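Local coordinates for protein lipolytic enzyme, g-d-s-l (Clostridium thermocellum, PDB 2W47) that is a family 6 carbohydrate binding module, a calcium-containing beta-sandwich domain that forms part of a larger lipolytic enzyme, at residues A[4-9]-A[123-129]; A[13-17]-A[39-43]; A[22-26]-A[91-95]; A[72-76]-A[102-108]. All blocks are in the same frame, centred on the assembly; numbering follows the deposited sequence. Where two conformers were deposited one is given.

Contact 1: residues A[4-9]-A[123-129]; sequences PVIYQA and VDYLKVF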
loop_
_atom_site.group_PDB
_atom_site.type_symbol
_atom_site.label_atom_id
_atom_site.label_comp_id
_atom_site.label_asym_id
_atom_site.label_seq_id
_atom_site.Cartn_x
_atom_site.Cartn_y
_atom_site.Cartn_z
ATOM N N PRO A 4 -4.822 -14.470 5.597
ATOM C CA PRO A 4 -4.114 -13.245 5.213
ATOM C C PRO A 4 -3.720 -12.413 6.427
ATOM O O PRO A 4 -4.421 -12.414 7.451
ATOM C CB PRO A 4 -5.143 -12.493 4.369
ATOM C CG PRO A 4 -6.073 -13.546 3.866
ATOM C CD PRO A 4 -6.155 -14.550 4.975
ATOM N N VAL A 5 -2.593 -11.723 6.313
ATOM C CA VAL A 5 -2.104 -10.875 7.386
ATOM C C VAL A 5 -2.344 -9.427 6.983
ATOM O O VAL A 5 -1.988 -9.007 5.877
ATOM C CB VAL A 5 -0.616 -11.130 7.677
ATOM C CG1 VAL A 5 -0.125 -10.230 8.799
ATOM C CG2 VAL A 5 -0.391 -12.600 8.054
ATOM N N ILE A 6 -2.994 -8.688 7.871
ATOM C CA ILE A 6 -3.244 -7.277 7.627
ATOM C C ILE A 6 -2.207 -6.433 8.359
ATOM O O ILE A 6 -2.008 -6.565 9.570
ATOM C CB ILE A 6 -4.690 -6.867 7.995
ATOM C CG1 ILE A 6 -5.683 -7.487 6.999
ATOM C CG2 ILE A 6 -4.825 -5.348 8.024
ATOM C CD1 ILE A 6 -7.147 -7.179 7.277
ATOM N N TYR A 7 -1.528 -5.592 7.586
ATOM C CA TYR A 7 -0.544 -4.653 8.102
ATOM C C TYR A 7 -1.238 -3.306 8.185
ATOM O O TYR A 7 -1.483 -2.655 7.164
ATOM C CB TYR A 7 0.690 -4.627 7.190
ATOM C CG TYR A 7 1.451 -5.921 7.283
ATOM C CD1 TYR A 7 2.469 -6.087 8.222
ATOM C CD2 TYR A 7 1.109 -7.012 6.485
ATOM C CE1 TYR A 7 3.147 -7.294 8.337
ATOM C CE2 TYR A 7 1.780 -8.221 6.595
ATOM C CZ TYR A 7 2.791 -8.356 7.523
ATOM O OH TYR A 7 3.468 -9.550 7.654
ATOM N N GLN A 8 -1.607 -2.912 9.402
ATOM C CA GLN A 8 -2.406 -1.709 9.584
ATOM C C GLN A 8 -1.589 -0.431 9.417
ATOM O O GLN A 8 -0.370 -0.434 9.561
ATOM C CB GLN A 8 -3.119 -1.708 10.949
ATOM C CG GLN A 8 -4.501 -2.383 10.931
ATOM C CD GLN A 8 -5.514 -1.588 10.132
ATOM O OE1 GLN A 8 -5.278 -0.420 9.812
ATOM N NE2 GLN A 8 -6.647 -2.212 9.808
ATOM N N ALA A 9 -2.284 0.663 9.122
ATOM C CA ALA A 9 -1.649 1.966 8.913
ATOM C C ALA A 9 -0.702 2.339 10.056
ATOM O O ALA A 9 0.423 2.806 9.815
ATOM C CB ALA A 9 -2.718 3.050 8.730
ATOM N N VAL A 123 -4.446 5.421 2.412
ATOM C CA VAL A 123 -4.207 3.972 2.505
ATOM C C VAL A 123 -4.598 3.441 3.883
ATOM O O VAL A 123 -4.069 3.883 4.923
ATOM C CB VAL A 123 -2.739 3.592 2.182
ATOM C CG1 VAL A 123 -2.533 2.102 2.349
ATOM C CG2 VAL A 123 -2.374 4.014 0.747
ATOM N N ASP A 124 -5.538 2.505 3.883
ATOM C CA ASP A 124 -6.086 1.933 5.102
ATOM C C ASP A 124 -5.162 0.871 5.699
ATOM O O ASP A 124 -4.908 0.856 6.916
ATOM C CB ASP A 124 -7.448 1.312 4.765
ATOM C CG ASP A 124 -8.203 0.841 5.980
ATOM O OD1 ASP A 124 -7.995 1.396 7.077
ATOM O OD2 ASP A 124 -9.041 -0.073 5.822
ATOM N N TYR A 125 -4.682 -0.023 4.841
ATOM C CA TYR A 125 -3.812 -1.125 5.238
ATOM C C TYR A 125 -3.203 -1.795 4.024
ATOM O O TYR A 125 -3.600 -1.520 2.883
ATOM C CB TYR A 125 -4.568 -2.165 6.083
ATOM C CG TYR A 125 -5.749 -2.865 5.435
ATOM C CD1 TYR A 125 -5.575 -3.741 4.358
ATOM C CD2 TYR A 125 -7.026 -2.719 5.958
ATOM C CE1 TYR A 125 -6.659 -4.413 3.790
ATOM C CE2 TYR A 125 -8.109 -3.390 5.406
ATOM C CZ TYR A 125 -7.916 -4.233 4.321
ATOM O OH TYR A 125 -8.979 -4.905 3.757
ATOM N N LEU A 126 -2.239 -2.669 4.290
ATOM C CA LEU A 126 -1.696 -3.585 3.309
ATOM C C LEU A 126 -2.052 -4.987 3.775
ATOM O O LEU A 126 -1.771 -5.354 4.910
ATOM C CB LEU A 126 -0.177 -3.426 3.218
ATOM C CG LEU A 126 0.596 -4.484 2.424
ATOM C CD1 LEU A 126 0.273 -4.423 0.939
ATOM C CD2 LEU A 126 2.091 -4.337 2.657
ATOM N N LYS A 127 -2.677 -5.757 2.895
ATOM C CA LYS A 127 -3.060 -7.136 3.167
ATOM C C LYS A 127 -2.141 -8.043 2.365
ATOM O O LYS A 127 -1.955 -7.841 1.165
ATOM C CB LYS A 127 -4.509 -7.335 2.740
ATOM C CG LYS A 127 -5.045 -8.762 2.861
ATOM C CD LYS A 127 -6.475 -8.810 2.321
ATOM C CE LYS A 127 -7.109 -10.177 2.459
ATOM N NZ LYS A 127 -8.527 -10.131 2.008
ATOM N N VAL A 128 -1.567 -9.045 3.029
ATOM C CA VAL A 128 -0.573 -9.919 2.412
ATOM C C VAL A 128 -1.008 -11.362 2.601
ATOM O O VAL A 128 -1.337 -11.787 3.709
ATOM C CB VAL A 128 0.849 -9.694 3.018
ATOM C CG1 VAL A 128 1.915 -10.575 2.360
ATOM C CG2 VAL A 128 1.244 -8.221 2.899
ATOM N N PHE A 129 -1.013 -12.112 1.505
ATOM C CA PHE A 129 -1.301 -13.540 1.584
ATOM C C PHE A 129 -0.554 -14.295 0.505
ATOM O O PHE A 129 -0.144 -13.727 -0.509
ATOM C CB PHE A 129 -2.813 -13.840 1.575
ATOM C CG PHE A 129 -3.559 -13.297 0.386
ATOM C CD1 PHE A 129 -4.109 -12.020 0.412
ATOM C CD2 PHE A 129 -3.759 -14.085 -0.746
ATOM C CE1 PHE A 129 -4.816 -11.524 -0.685
ATOM C CE2 PHE A 129 -4.457 -13.595 -1.846
ATOM C CZ PHE A 129 -4.993 -12.317 -1.809
#

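Contact 2: residues A[13-17]-A[39-43]; sequences IIYNA and GGYIE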
loop_
_atom_site.group_PDB
_atom_site.type_symbol
_atom_site.label_atom_id
_atom_site.label_comp_id
_atom_site.label_asym_id
_atom_site.label_seq_id
_atom_site.Cartn_x
_atom_site.Cartn_y
_atom_site.Cartn_z
ATOM N N ILE A 13 5.983 2.545 8.746
ATOM C CA ILE A 13 6.894 3.665 8.846
ATOM C C ILE A 13 6.472 4.606 7.732
ATOM O O ILE A 13 6.333 4.185 6.578
ATOM C CB ILE A 13 8.350 3.192 8.667
ATOM C CG1 ILE A 13 8.732 2.280 9.839
ATOM C CG2 ILE A 13 9.316 4.377 8.516
ATOM C CD1 ILE A 13 9.818 1.258 9.516
ATOM N N ILE A 14 6.201 5.859 8.078
ATOM C CA ILE A 14 5.693 6.800 7.086
ATOM C C ILE A 14 6.587 8.028 6.993
ATOM O O ILE A 14 7.213 8.441 7.983
ATOM C CB ILE A 14 4.201 7.162 7.327
ATOM C CG1 ILE A 14 4.020 7.990 8.607
ATOM C CG2 ILE A 14 3.345 5.887 7.336
ATOM C CD1 ILE A 14 2.566 8.329 8.920
ATOM N N TYR A 15 6.636 8.607 5.801
ATOM C CA TYR A 15 7.464 9.768 5.528
ATOM C C TYR A 15 6.655 10.736 4.690
ATOM O O TYR A 15 6.098 10.353 3.665
ATOM C CB TYR A 15 8.719 9.352 4.770
ATOM C CG TYR A 15 9.498 10.510 4.190
ATOM C CD1 TYR A 15 10.287 11.314 5.007
ATOM C CD2 TYR A 15 9.453 10.793 2.826
ATOM C CE1 TYR A 15 11.006 12.385 4.479
ATOM C CE2 TYR A 15 10.169 11.862 2.288
ATOM C CZ TYR A 15 10.939 12.645 3.121
ATOM O OH TYR A 15 11.644 13.702 2.577
ATOM N N ASN A 16 6.581 11.989 5.115
ATOM C CA ASN A 16 5.761 12.982 4.423
ATOM C C ASN A 16 4.340 12.468 4.174
ATOM O O ASN A 16 3.784 12.533 3.068
ATOM C CB ASN A 16 6.454 13.487 3.151
ATOM C CG ASN A 16 7.515 14.513 3.460
ATOM O OD1 ASN A 16 7.535 15.078 4.550
ATOM N ND2 ASN A 16 8.392 14.767 2.503
ATOM N N ALA A 17 3.788 11.924 5.248
ATOM C CA ALA A 17 2.451 11.374 5.301
ATOM C C ALA A 17 2.068 11.396 6.778
ATOM O O ALA A 17 2.954 11.468 7.643
ATOM C CB ALA A 17 2.459 9.953 4.767
ATOM N N GLY A 39 6.847 12.123 -3.458
ATOM C CA GLY A 39 7.868 11.455 -2.653
ATOM C C GLY A 39 7.519 10.983 -1.260
ATOM O O GLY A 39 8.348 10.342 -0.619
ATOM N N GLY A 40 6.318 11.281 -0.771
ATOM C CA GLY A 40 5.891 10.678 0.488
ATOM C C GLY A 40 5.859 9.173 0.347
ATOM O O GLY A 40 5.719 8.638 -0.765
ATOM N N TYR A 41 5.996 8.459 1.458
ATOM C CA TYR A 41 5.910 7.012 1.378
ATOM C C TYR A 41 5.387 6.352 2.621
ATOM O O TYR A 41 5.396 6.937 3.703
ATOM C CB TYR A 41 7.251 6.369 0.976
ATOM C CG TYR A 41 8.409 6.489 1.958
ATOM C CD1 TYR A 41 8.483 5.681 3.101
ATOM C CD2 TYR A 41 9.463 7.361 1.698
ATOM C CE1 TYR A 41 9.575 5.785 3.990
ATOM C CE2 TYR A 41 10.550 7.458 2.563
ATOM C CZ TYR A 41 10.599 6.673 3.699
ATOM O OH TYR A 41 11.686 6.802 4.549
ATOM N N ILE A 42 4.921 5.119 2.442
ATOM C CA ILE A 42 4.550 4.232 3.536
ATOM C C ILE A 42 5.343 2.942 3.360
ATOM O O ILE A 42 5.486 2.430 2.243
ATOM C CB ILE A 42 3.029 3.930 3.569
ATOM C CG1 ILE A 42 2.598 3.132 2.331
ATOM C CG2 ILE A 42 2.239 5.222 3.726
ATOM C CD1 ILE A 42 1.097 2.943 2.192
ATOM N N GLU A 43 5.872 2.432 4.466
ATOM C CA GLU A 43 6.721 1.255 4.433
ATOM C C GLU A 43 6.319 0.301 5.534
ATOM O O GLU A 43 6.133 0.710 6.677
ATOM C CB GLU A 43 8.172 1.680 4.613
ATOM C CG GLU A 43 9.166 0.554 4.581
ATOM C CD GLU A 43 10.571 1.081 4.599
ATOM O OE1 GLU A 43 11.053 1.524 3.536
ATOM O OE2 GLU A 43 11.213 1.044 5.679
#

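Contact 3: residues A[22-26]-A[91-95]; sequences VNAGY and WTTWN. With AQA (4-deoxy-beta-L-threo-hex-4-enopyranuronic acid), chain B.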
loop_
_atom_site.group_PDB
_atom_site.type_symbol
_atom_site.label_atom_id
_atom_site.label_comp_id
_atom_site.label_asym_id
_atom_site.label_seq_id
_atom_site.Cartn_x
_atom_site.Cartn_y
_atom_site.Cartn_z
ATOM N N VAL A 22 -10.083 11.223 9.393
ATOM C CA VAL A 22 -11.064 12.159 8.826
ATOM C C VAL A 22 -12.211 11.504 8.063
ATOM O O VAL A 22 -13.377 11.790 8.324
ATOM C CB VAL A 22 -10.363 13.198 7.913
ATOM C CG1 VAL A 22 -11.373 14.127 7.232
ATOM C CG2 VAL A 22 -9.367 14.001 8.725
ATOM N N ASN A 23 -11.880 10.628 7.125
ATOM C CA ASN A 23 -12.869 10.042 6.231
ATOM C C ASN A 23 -13.314 8.678 6.686
ATOM O O ASN A 23 -12.489 7.785 6.891
ATOM C CB ASN A 23 -12.301 9.952 4.815
ATOM C CG ASN A 23 -11.957 11.300 4.248
ATOM O OD1 ASN A 23 -10.796 11.577 3.939
ATOM N ND2 ASN A 23 -12.956 12.163 4.127
ATOM N N ALA A 24 -14.625 8.514 6.826
ATOM C CA ALA A 24 -15.198 7.259 7.290
ATOM C C ALA A 24 -14.886 6.090 6.361
ATOM O O ALA A 24 -14.633 6.283 5.170
ATOM C CB ALA A 24 -16.712 7.406 7.464
ATOM N N GLY A 25 -14.920 4.884 6.911
ATOM C CA GLY A 25 -14.808 3.668 6.115
ATOM C C GLY A 25 -13.487 2.943 6.251
ATOM O O GLY A 25 -13.346 1.817 5.774
ATOM N N TYR A 26 -12.520 3.575 6.920
ATOM C CA TYR A 26 -11.256 2.913 7.210
ATOM C C TYR A 26 -11.499 1.822 8.255
ATOM O O TYR A 26 -12.573 1.755 8.874
ATOM C CB TYR A 26 -10.192 3.915 7.699
ATOM C CG TYR A 26 -10.531 4.579 9.021
ATOM C CD1 TYR A 26 -10.142 4.009 10.230
ATOM C CD2 TYR A 26 -11.253 5.767 9.058
ATOM C CE1 TYR A 26 -10.456 4.609 11.440
ATOM C CE2 TYR A 26 -11.574 6.376 10.260
ATOM C CZ TYR A 26 -11.171 5.797 11.444
ATOM O OH TYR A 26 -11.510 6.416 12.630
ATOM N N TRP A 91 -14.022 10.064 -0.994
ATOM C CA TRP A 91 -12.986 9.815 0.016
ATOM C C TRP A 91 -13.409 8.752 1.020
ATOM O O TRP A 91 -12.581 8.223 1.755
ATOM C CB TRP A 91 -12.590 11.104 0.737
ATOM C CG TRP A 91 -11.745 11.989 -0.124
ATOM C CD1 TRP A 91 -12.090 13.206 -0.642
ATOM C CD2 TRP A 91 -10.416 11.717 -0.592
ATOM N NE1 TRP A 91 -11.057 13.715 -1.395
ATOM C CE2 TRP A 91 -10.016 12.824 -1.378
ATOM C CE3 TRP A 91 -9.519 10.652 -0.414
ATOM C CZ2 TRP A 91 -8.763 12.890 -1.997
ATOM C CZ3 TRP A 91 -8.267 10.725 -1.028
ATOM C CH2 TRP A 91 -7.907 11.833 -1.814
ATOM N N THR A 92 -14.700 8.437 1.033
ATOM C CA THR A 92 -15.257 7.426 1.929
ATOM C C THR A 92 -15.541 6.100 1.207
ATOM O O THR A 92 -16.122 5.177 1.786
ATOM C CB THR A 92 -16.549 7.941 2.590
ATOM O OG1 THR A 92 -17.458 8.363 1.563
ATOM C CG2 THR A 92 -16.251 9.113 3.515
ATOM N N THR A 93 -15.124 6.014 -0.060
ATOM C CA THR A 93 -15.213 4.777 -0.814
ATOM C C THR A 93 -13.827 4.166 -0.948
ATOM O O THR A 93 -12.916 4.782 -1.501
ATOM C CB THR A 93 -15.844 4.994 -2.196
ATOM O OG1 THR A 93 -17.162 5.521 -2.009
ATOM C CG2 THR A 93 -15.944 3.674 -2.943
ATOM N N TRP A 94 -13.683 2.966 -0.401
ATOM C CA TRP A 94 -12.396 2.305 -0.292
ATOM C C TRP A 94 -12.376 1.086 -1.195
ATOM O O TRP A 94 -13.237 0.204 -1.086
ATOM C CB TRP A 94 -12.128 1.891 1.153
ATOM C CG TRP A 94 -12.138 3.032 2.120
ATOM C CD1 TRP A 94 -13.244 3.623 2.686
ATOM C CD2 TRP A 94 -10.998 3.730 2.652
ATOM N NE1 TRP A 94 -12.858 4.639 3.533
ATOM C CE2 TRP A 94 -11.488 4.725 3.525
ATOM C CE3 TRP A 94 -9.610 3.615 2.470
ATOM C CZ2 TRP A 94 -10.640 5.593 4.222
ATOM C CZ3 TRP A 94 -8.767 4.493 3.162
ATOM C CH2 TRP A 94 -9.289 5.462 4.023
ATOM N N ASN A 95 -11.395 1.049 -2.086
ATOM C CA ASN A 95 -11.239 -0.059 -3.019
ATOM C C ASN A 95 -9.898 -0.737 -2.784
ATOM O O ASN A 95 -9.154 -0.354 -1.876
ATOM C CB ASN A 95 -11.362 0.439 -4.462
ATOM C CG ASN A 95 -12.769 0.899 -4.812
ATOM O OD1 ASN A 95 -13.733 0.636 -4.084
ATOM N ND2 ASN A 95 -12.891 1.589 -5.940
HETATM O O6A AQA B . -6.118 15.192 -1.379
HETATM C C6 AQA B . -6.033 14.431 -0.375
HETATM O O6B AQA B . -5.068 13.643 -0.207
HETATM C C5 AQA B . -7.007 14.458 0.536
HETATM O O5 AQA B . -8.119 15.364 0.279
HETATM C C4 AQA B . -6.973 13.657 1.627
HETATM C C3 AQA B . -7.962 13.864 2.757
HETATM O O3 AQA B . -8.141 12.667 3.527
HETATM C C2 AQA B . -9.288 14.292 2.140
HETATM O O2 AQA B . -10.270 14.530 3.150
HETATM C C1 AQA B . -9.087 15.560 1.316
HETATM O O HOH W 1 -10.082 8.379 2.715
#

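Contact 4: residues A[72-76]-A[102-108]; sequences ITVNG and NLNQGNN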
loop_
_atom_site.group_PDB
_atom_site.type_symbol
_atom_site.label_atom_id
_atom_site.label_comp_id
_atom_site.label_asym_id
_atom_site.label_seq_id
_atom_site.Cartn_x
_atom_site.Cartn_y
_atom_site.Cartn_z
ATOM N N ILE A 72 6.448 0.955 -6.228
ATOM C CA ILE A 72 6.492 -0.100 -5.222
ATOM C C ILE A 72 7.843 -0.769 -5.222
ATOM O O ILE A 72 8.314 -1.248 -6.257
ATOM C CB ILE A 72 5.381 -1.156 -5.440
ATOM C CG1 ILE A 72 4.036 -0.488 -5.765
ATOM C CG2 ILE A 72 5.295 -2.107 -4.235
ATOM C CD1 ILE A 72 3.520 0.498 -4.710
ATOM N N THR A 73 8.450 -0.811 -4.043
ATOM C CA THR A 73 9.736 -1.465 -3.873
ATOM C C THR A 73 9.655 -2.573 -2.825
ATOM O O THR A 73 8.920 -2.466 -1.842
ATOM C CB THR A 73 10.862 -0.472 -3.501
ATOM O OG1 THR A 73 10.480 0.287 -2.345
ATOM C CG2 THR A 73 11.156 0.482 -4.645
ATOM N N VAL A 74 10.407 -3.643 -3.066
ATOM C CA VAL A 74 10.578 -4.718 -2.093
ATOM C C VAL A 74 12.065 -4.796 -1.825
ATOM O O VAL A 74 12.860 -5.071 -2.729
ATOM C CB VAL A 74 10.059 -6.078 -2.619
ATOM C CG1 VAL A 74 10.395 -7.212 -1.640
ATOM C CG2 VAL A 74 8.570 -6.013 -2.860
ATOM N N ASN A 75 12.452 -4.494 -0.588
ATOM C CA ASN A 75 13.860 -4.453 -0.212
ATOM C C ASN A 75 14.649 -3.472 -1.101
ATOM O O ASN A 75 15.838 -3.671 -1.390
ATOM C CB ASN A 75 14.448 -5.875 -0.217
ATOM C CG ASN A 75 13.600 -6.849 0.588
ATOM O OD1 ASN A 75 13.223 -7.934 0.116
ATOM N ND2 ASN A 75 13.261 -6.449 1.798
ATOM N N GLY A 76 13.977 -2.402 -1.528
ATOM C CA GLY A 76 14.594 -1.378 -2.368
ATOM C C GLY A 76 14.605 -1.702 -3.853
ATOM O O GLY A 76 14.992 -0.867 -4.677
ATOM N N ASN A 102 7.412 -11.535 -5.441
ATOM C CA ASN A 102 8.209 -12.551 -4.778
ATOM C C ASN A 102 8.810 -11.985 -3.501
ATOM O O ASN A 102 9.424 -10.914 -3.517
ATOM C CB ASN A 102 9.306 -13.080 -5.704
ATOM C CG ASN A 102 8.763 -13.988 -6.796
ATOM O OD1 ASN A 102 9.277 -14.005 -7.914
ATOM N ND2 ASN A 102 7.720 -14.749 -6.476
ATOM N N LEU A 103 8.598 -12.697 -2.400
ATOM C CA LEU A 103 9.142 -12.316 -1.097
ATOM C C LEU A 103 10.111 -13.387 -0.615
ATOM O O LEU A 103 9.986 -14.557 -0.990
ATOM C CB LEU A 103 8.025 -12.139 -0.059
ATOM C CG LEU A 103 6.911 -11.119 -0.344
ATOM C CD1 LEU A 103 5.999 -11.010 0.868
ATOM C CD2 LEU A 103 7.471 -9.753 -0.736
ATOM N N ASN A 104 11.072 -12.981 0.213
ATOM C CA ASN A 104 12.028 -13.907 0.826
ATOM C C ASN A 104 11.539 -14.348 2.194
ATOM O O ASN A 104 10.885 -13.581 2.895
ATOM C CB ASN A 104 13.392 -13.230 0.995
ATOM C CG ASN A 104 13.904 -12.601 -0.282
ATOM O OD1 ASN A 104 14.088 -13.274 -1.296
ATOM N ND2 ASN A 104 14.167 -11.300 -0.231
ATOM N N GLN A 105 11.871 -15.574 2.598
ATOM C CA GLN A 105 11.546 -16.020 3.949
ATOM C C GLN A 105 12.088 -15.016 4.962
ATOM O O GLN A 105 13.245 -14.592 4.871
ATOM C CB GLN A 105 12.110 -17.421 4.232
ATOM C CG GLN A 105 11.640 -17.999 5.565
ATOM C CD GLN A 105 12.073 -19.438 5.789
ATOM O OE1 GLN A 105 11.240 -20.344 5.829
ATOM N NE2 GLN A 105 13.373 -19.650 5.946
ATOM N N GLY A 106 11.242 -14.642 5.915
ATOM C CA GLY A 106 11.605 -13.648 6.908
ATOM C C GLY A 106 11.046 -12.293 6.532
ATOM O O GLY A 106 9.971 -12.194 5.942
ATOM N N ASN A 107 11.780 -11.244 6.881
ATOM C CA ASN A 107 11.304 -9.894 6.656
ATOM C C ASN A 107 11.548 -9.405 5.244
ATOM O O ASN A 107 12.563 -9.719 4.618
ATOM C CB ASN A 107 11.944 -8.908 7.623
ATOM C CG ASN A 107 11.221 -7.593 7.632
ATOM O OD1 ASN A 107 10.041 -7.539 7.955
ATOM N ND2 ASN A 107 11.917 -6.520 7.256
ATOM N N ASN A 108 10.583 -8.624 4.768
ATOM C CA ASN A 108 10.650 -7.952 3.488
ATOM C C ASN A 108 10.215 -6.515 3.695
ATOM O O ASN A 108 9.182 -6.255 4.301
ATOM C CB ASN A 108 9.741 -8.635 2.469
ATOM C CG ASN A 108 10.155 -10.064 2.199
ATOM O OD1 ASN A 108 10.861 -10.334 1.231
ATOM N ND2 ASN A 108 9.730 -10.979 3.068
#

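Contact 1: residues A[4-9]-A[123-129]
Tyr7 and Leu126 form an antiparallel hydrogen-bonded pair at the edge of the beta-sandwich, the fold of family 6 carbohydrate binding modules. Strand 5-8 is an outermost strand of its sheet and lies beside strand 122-130. Tyr7 N donates to Leu126 O at 2.7 Å, and Leu126 N returns a bond to Tyr7 O at 3.0 Å. Val5 and Val128 repeat this exchange.

The tight face carries Tyr7, Leu126 and Val128. It turns toward strand 41-48 of the other sheet, where Leu126 meets Trp44 and Val46. Tyr7 CG stands opposite the carbonyl carbon (chi1 -69°), which brings the ring across Val128; Tyr7 CE2 lies 3.7 Å from Val128 CG2. The Tyr7 hydroxyl is hydrogen-bonded to the backbone N of Asn47.

The other face, with Ile6, Gln8, Tyr125 and Lys127, is more open to solvent, though its contacts are as close. In the conformer given, Ile6 CG2 rests over one face of the Tyr125 ring, 4.1 Å from its centroid, as a CH-pi contact. The extended Lys127 chain runs alongside Pro4, with Lys127 CE 3.6 Å from Pro4 CB. The Gln8 amide stands steeply to the Tyr125 ring, at 77°, and its NE2 bonds to Thr27 OG1. Where the strand ends, Ala9 N reaches Gln8 OE1 at 3.3 Å and makes a weak bond to Asp124 O at 3.4 Å.

Contact 2: residues A[13-17]-A[39-43]
Tyr15 holds its ring away from the backbone N (chi1 168°), while Tyr41 tucks CG between its own N and carbonyl carbon (chi1 66°). Together these torsions bring Tyr15 CB over one face of the Tyr41 ring, 3.5 Å from its centroid. The two rings are nearly parallel, at 28°, but slid apart, and they barely overlap. The pair lies at the edge of the five-stranded sheet of the beta-sandwich, where strand 13-15 runs antiparallel to strand 41-48.

Two hydrogen-bonded pairs hold the strands. Ile13 N and Glu43 O are 2.8 Å apart, and Tyr41 N donates to Tyr15 O at 2.9 Å; each of these bonds has a return partner. Ile13 and Glu43 lie side by side on the face of the tyrosines. Arg111 serves this face twice, by a salt bridge to Glu43 and a cation-pi contact with Tyr41. On the opposite face Ile14 CG2 meets Ile42 CG2 at 3.8 Å in the conformer given, and Ile42 continues inward to Val32 and Tyr34.

Beyond the strands the chains stay close. Gly40 CA passes 3.2 Å from Tyr15 O, and Gly39 O sits at the edge of the Tyr15 ring, 3.6 Å from CD2.

Contact 3: residues A[22-26]-A[91-95]
Trp91 overlaps the sugar ring of 4-deoxy-beta-L-threo-hex-4-enopyranuronic acid with one indole face, while its CB packs against the amide of Asn23. The sugar C2 stands 3.8 Å above the centre of the Trp91 ring. Asn23 ND2 is 3.6 Å from Trp91 CB, and the amide plane is only 15° from the indole plane. In Asn23, chi1 (-61°) swings CG away from the carbonyl carbon, and the turn about the next bond presents OD1 to the sugar. Asn23 OD1 accepts a bond from the sugar O2 at 3.1 Å. The sugar O3 is also near Asn23 OD1, at 2.9 Å, but its proton has another acceptor within reach. A water donates to Trp91 O at 2.7 Å and reaches Asn23 OD1 weakly. Asn23 is thus set between the ligand and the neighbouring loop.

The second tryptophan joins the loops away from the sugar. Trp94 NE1 donates to Ala24 O at 2.9 Å, with an almost straight N-H...O angle of 177°. This fixes the rotation of the indole, since the oxygen lies in its plane. The Gly25 peptide crosses one face of the ring, with Gly25 C 3.3 Å from Trp94 NE1. Tyr26 CB follows at 3.9 Å from Trp94 CZ2. Asn23 O is buried here without a polar partner. Tyr31 meets Trp94 edge to face.

Glu20, Asn36, Arg68 and Asn122 also hydrogen-bond the same sugar. A tryptophan platform with polar side chains around it, carried on loops at one end of a beta-sandwich, is typical of the glycan-binding cleft of family 6 modules.

Contact 4: residues A[72-76]-A[102-108]
Asn75 lies beside Asn108 where two turns of the beta-sandwich meet, their CA atoms 6.0 Å apart. Segment 72-76 ends strand 70-74. Asn75 takes a left-handed backbone conformation (phi 57°, psi 33°), and with Gly76 it turns the chain into strand 77-83. Segment 102-108 is a link between the two sheets. It leaves strand 95-103 of the four-stranded sheet and enters strand 106-114 of the five-stranded one. Strand 106-114 is the neighbour of strand 70-74, and the Asn75 backbone bonds to Val109 in it.

The side chains make a small contact. Val74 CG1 stands opposite its backbone N (chi1 174°), and this directs it to Leu103. Val74 CG1 and Leu103 CD2 are 4.0 Å apart, and the two side chains cross at about a right angle. They meet between the sheets, where Leu103 also touches Ile110 and Ala48, and Val74 touches Val79. Val74 CG1 also lies 4.3 Å from Asn108 OD1, so the apolar patch borders on an amide. The more exposed side is polar: the Asn75 amide packs against those of Asn104 and Asn108.

Asn108 is buried and bridges the link. Its amide spans the turn as a peptide group would: OD1 and ND2 both bond to the backbone of Asn104, and ND2 has a weak second partner in Val46 O. Gln105 N, at the tip, is hydrogen-bonded to Ser51 OG. Asn104 N donates to Asn108 OD1 at 2.8 Å, and Asn108 ND2 donates to Asn104 O at 2.9 Å, with that oxygen close to the amide plane.

Contacts 1 and 2 are both antiparallel strand pairings, each adding an edge strand to one of the two facing sheets. Contact 1 is partly buried, contact 2 lies nearer the surface, and they touch where Val123 CG1 packs on Ile42 CD1 at 3.7 Å. Contact 3 has no regular strand pairing; it is a surface loop contact built on indoles, an amide and the ligand. It meets contact 1 through Asp124, which packs on Tyr26 and Trp94. Contact 4, partly buried, joins turns by an apolar pair and asparagine amides. It reaches the same sheet as contact 2, where strands 41-48 and 106-114 are neighbours. Its centre is about 28 Å from that of contact 3.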